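PDB 6EEY: protein scribble homolog from Homo sapiens, which probably acts as a cell-polarity scaffold, its PDZ domains binding C-terminal ligand motifs such as that of the alpha1D-adrenergic receptor. Local coordinates for residues E38-S46 with R56-L64. The protein carries 1 engineered substitution. Numbering follows the deposited sequence.
Sequences EGIFISKVS and RLRVGLRLL
L57 meets I42 methyl to methyl, its CD2 lying 4.2 Å from I42 CD1, and its side chain also packs on L7 and I9 of strand 5-10. V45 CG2 rests against the backbone here, near both L57 O and V59 N. Next, R58 contributes its carbonyl O, which sits against the branch point of I42, 3.6 Å from CB; its guanidinium goes elsewhere, bonding the carbonyls of L57 and G55. V59 CG2 touches S43 O at 3.5 Å, where strand 40-45 bulges: S43 and K44 share S20 of strand 19-23 as their partner in a classic beta bulge.

The type II turn from R58 to L61 presents G60 N to I42 O, a hydrogen bond of 2.8 Å. One residue on, L61 O takes the amide of I42, so I42 is bonded through both its N and its O. Its CG1, anti to the carbonyl carbon (chi1 -58°), carries CD1 alongside L61 CB. This is the antiparallel junction in the PDZ sheet where strand 40-45, already paired with strand 19-23, meets strand 62-66.

R62 opposes F41 in a non-hydrogen-bonded pair. Bent at chi2 (83°), its chain swings CD over one face of the F41 ring, 4.0 Å from the centroid, in a CH-pi contact, then lays the guanidinium over G39 CA. One water bridges the segments, accepting from R62 NE and I40 N and donating to L63 O. With R62 replaced by an alanine, the F41 ring face would probably lose its cover and the water one of its two N-H donors. L63 N donates to I40 O, nearly straight at 176°, and L63 CB lies 4.3 Å from I40 CG2.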
loop_
_atom_site.group_PDB
_atom_site.type_symbol
_atom_site.label_atom_id
_atom_site.label_comp_id
_atom_site.label_asym_id
_atom_site.label_seq_id
_atom_site.Cartn_x
_atom_site.Cartn_y
_atom_site.Cartn_z
ATOM N N GLU A 38 -6.918 10.099 -6.708
ATOM C CA GLU A 38 -6.026 9.076 -7.238
ATOM C C GLU A 38 -5.201 8.381 -6.160
ATOM O O GLU A 38 -4.182 7.753 -6.467
ATOM C CB GLU A 38 -5.138 9.681 -8.321
ATOM C CG GLU A 38 -5.928 10.195 -9.514
ATOM C CD GLU A 38 -5.062 10.677 -10.649
ATOM O OE1 GLU A 38 -3.939 11.152 -10.376
ATOM O OE2 GLU A 38 -5.506 10.557 -11.816
ATOM N N GLY A 39 -5.642 8.448 -4.919
ATOM C CA GLY A 39 -4.952 7.756 -3.855
ATOM C C GLY A 39 -5.003 6.250 -4.004
ATOM O O GLY A 39 -5.853 5.684 -4.698
ATOM N N ILE A 40 -4.054 5.609 -3.350
ATOM C CA ILE A 40 -3.978 4.161 -3.269
ATOM C C ILE A 40 -4.535 3.759 -1.915
ATOM O O ILE A 40 -4.165 4.349 -0.892
ATOM C CB ILE A 40 -2.528 3.684 -3.398
ATOM C CG1 ILE A 40 -1.936 4.095 -4.742
ATOM C CG2 ILE A 40 -2.449 2.182 -3.194
ATOM C CD1 ILE A 40 -2.687 3.595 -5.900
ATOM N N PHE A 41 -5.402 2.754 -1.901
ATOM C CA PHE A 41 -6.045 2.281 -0.692
ATOM C C PHE A 41 -5.904 0.781 -0.567
ATOM O O PHE A 41 -5.844 0.065 -1.562
ATOM C CB PHE A 41 -7.536 2.626 -0.686
ATOM C CG PHE A 41 -7.795 4.094 -0.710
ATOM C CD1 PHE A 41 -7.827 4.784 -1.903
ATOM C CD2 PHE A 41 -7.968 4.787 0.462
ATOM C CE1 PHE A 41 -8.050 6.156 -1.926
ATOM C CE2 PHE A 41 -8.184 6.164 0.445
ATOM C CZ PHE A 41 -8.218 6.842 -0.762
ATOM N N ILE A 42 -5.862 0.312 0.663
ATOM C CA ILE A 42 -5.829 -1.122 0.916
ATOM C C ILE A 42 -7.211 -1.696 0.665
ATOM O O ILE A 42 -8.191 -1.248 1.270
ATOM C CB ILE A 42 -5.380 -1.421 2.356
ATOM C CG1 ILE A 42 -4.006 -0.810 2.605
ATOM C CG2 ILE A 42 -5.403 -2.918 2.610
ATOM C CD1 ILE A 42 -3.410 -1.178 3.952
ATOM N N SER A 43 -7.291 -2.706 -0.205
ATOM C CA SER A 43 -8.567 -3.321 -0.529
ATOM C C SER A 43 -8.739 -4.711 0.059
ATOM O O SER A 43 -9.879 -5.176 0.160
ATOM C CB SER A 43 -8.760 -3.382 -2.046
ATOM O OG SER A 43 -7.685 -4.095 -2.593
ATOM N N LYS A 44 -7.661 -5.365 0.479
ATOM C CA LYS A 44 -7.735 -6.665 1.122
ATOM C C LYS A 44 -6.506 -6.827 2.002
ATOM O O LYS A 44 -5.413 -6.367 1.662
ATOM C CB LYS A 44 -7.776 -7.795 0.092
ATOM C CG LYS A 44 -8.941 -7.758 -0.877
ATOM C CD LYS A 44 -8.926 -8.991 -1.768
ATOM C CE LYS A 44 -10.104 -9.008 -2.723
ATOM N NZ LYS A 44 -9.994 -10.155 -3.673
ATOM N N VAL A 45 -6.697 -7.498 3.132
ATOM C CA VAL A 45 -5.602 -7.942 3.979
ATOM C C VAL A 45 -5.705 -9.456 4.083
ATOM O O VAL A 45 -6.674 -9.972 4.638
ATOM C CB VAL A 45 -5.653 -7.295 5.366
ATOM C CG1 VAL A 45 -4.530 -7.840 6.232
ATOM C CG2 VAL A 45 -5.566 -5.798 5.262
ATOM N N SER A 46 -4.718 -10.162 3.592
ATOM C CA SER A 46 -4.728 -11.616 3.674
ATOM C C SER A 46 -4.504 -12.053 5.118
ATOM O O SER A 46 -3.527 -11.644 5.733
ATOM C CB SER A 46 -3.590 -12.136 2.802
ATOM O OG SER A 46 -3.509 -13.537 2.881
ATOM N N ARG A 56 -2.365 -4.825 12.443
ATOM C CA ARG A 56 -2.694 -3.405 12.473
ATOM C C ARG A 56 -3.399 -2.930 11.207
ATOM O O ARG A 56 -4.407 -2.224 11.290
ATOM C CB ARG A 56 -1.429 -2.575 12.714
ATOM C CG ARG A 56 -0.927 -2.690 14.125
ATOM C CD ARG A 56 0.354 -1.924 14.322
ATOM N NE ARG A 56 1.467 -2.559 13.617
ATOM C CZ ARG A 56 2.694 -2.064 13.555
ATOM N NH1 ARG A 56 2.991 -0.913 14.138
ATOM N NH2 ARG A 56 3.632 -2.740 12.926
ATOM N N LEU A 57 -2.892 -3.286 10.029
ATOM C CA LEU A 57 -3.460 -2.740 8.808
ATOM C C LEU A 57 -4.860 -3.281 8.572
ATOM O O LEU A 57 -5.184 -4.415 8.922
ATOM C CB LEU A 57 -2.576 -3.071 7.621
ATOM C CG LEU A 57 -1.213 -2.392 7.601
ATOM C CD1 LEU A 57 -0.428 -2.869 6.401
ATOM C CD2 LEU A 57 -1.324 -0.888 7.580
ATOM N N ARG A 58 -5.684 -2.446 7.944
ATOM C CA ARG A 58 -7.066 -2.760 7.640
ATOM C C ARG A 58 -7.394 -2.279 6.237
ATOM O O ARG A 58 -6.797 -1.329 5.718
ATOM C CB ARG A 58 -8.030 -2.072 8.621
ATOM C CG ARG A 58 -7.999 -2.619 10.023
ATOM C CD ARG A 58 -8.670 -3.976 10.032
ATOM N NE ARG A 58 -8.739 -4.559 11.365
ATOM C CZ ARG A 58 -7.709 -5.122 11.980
ATOM N NH1 ARG A 58 -6.532 -5.181 11.395
ATOM N NH2 ARG A 58 -7.860 -5.650 13.184
ATOM N N VAL A 59 -8.389 -2.934 5.653
ATOM C CA VAL A 59 -9.030 -2.419 4.458
ATOM C C VAL A 59 -9.459 -0.996 4.691
ATOM O O VAL A 59 -9.949 -0.643 5.767
ATOM C CB VAL A 59 -10.225 -3.319 4.091
ATOM C CG1 VAL A 59 -11.068 -2.668 3.022
ATOM C CG2 VAL A 59 -9.733 -4.694 3.644
ATOM N N GLY A 60 -9.252 -0.169 3.678
ATOM C CA GLY A 60 -9.690 1.205 3.693
ATOM C C GLY A 60 -8.606 2.200 4.015
ATOM O O GLY A 60 -8.798 3.399 3.775
ATOM N N LEU A 61 -7.476 1.759 4.535
ATOM C CA LEU A 61 -6.398 2.691 4.794
ATOM C C LEU A 61 -5.838 3.236 3.491
ATOM O O LEU A 61 -5.703 2.519 2.495
ATOM C CB LEU A 61 -5.261 2.021 5.557
ATOM C CG LEU A 61 -5.611 1.587 6.971
ATOM C CD1 LEU A 61 -4.413 0.948 7.614
ATOM C CD2 LEU A 61 -6.111 2.731 7.823
ATOM N N ARG A 62 -5.520 4.520 3.506
ATOM C CA ARG A 62 -4.789 5.170 2.431
ATOM C C ARG A 62 -3.315 4.834 2.581
ATOM O O ARG A 62 -2.758 4.943 3.676
ATOM C CB ARG A 62 -5.012 6.679 2.561
ATOM C CG ARG A 62 -4.186 7.584 1.663
ATOM C CD ARG A 62 -4.813 7.695 0.322
ATOM N NE ARG A 62 -4.100 8.614 -0.562
ATOM C CZ ARG A 62 -4.428 9.880 -0.802
ATOM N NH1 ARG A 62 -5.464 10.452 -0.200
ATOM N NH2 ARG A 62 -3.708 10.571 -1.670
ATOM N N LEU A 63 -2.689 4.392 1.500
ATOM C CA LEU A 63 -1.292 3.992 1.497
ATOM C C LEU A 63 -0.519 5.021 0.688
ATOM O O LEU A 63 -0.722 5.137 -0.528
ATOM C CB LEU A 63 -1.190 2.616 0.867
ATOM C CG LEU A 63 0.207 2.048 0.793
ATOM C CD1 LEU A 63 0.838 1.878 2.158
ATOM C CD2 LEU A 63 0.159 0.708 0.078
ATOM N N LEU A 64 0.342 5.784 1.359
ATOM C CA LEU A 64 1.074 6.875 0.734
ATOM C C LEU A 64 2.476 6.493 0.292
ATOM O O LEU A 64 2.955 7.004 -0.730
ATOM C CB LEU A 64 1.185 8.066 1.680
ATOM C CG LEU A 64 -0.129 8.767 2.012
ATOM C CD1 LEU A 64 0.057 9.780 3.113
ATOM C CD2 LEU A 64 -0.703 9.461 0.787
HETATM O O HOH W 1 -2.078 7.142 -1.873
#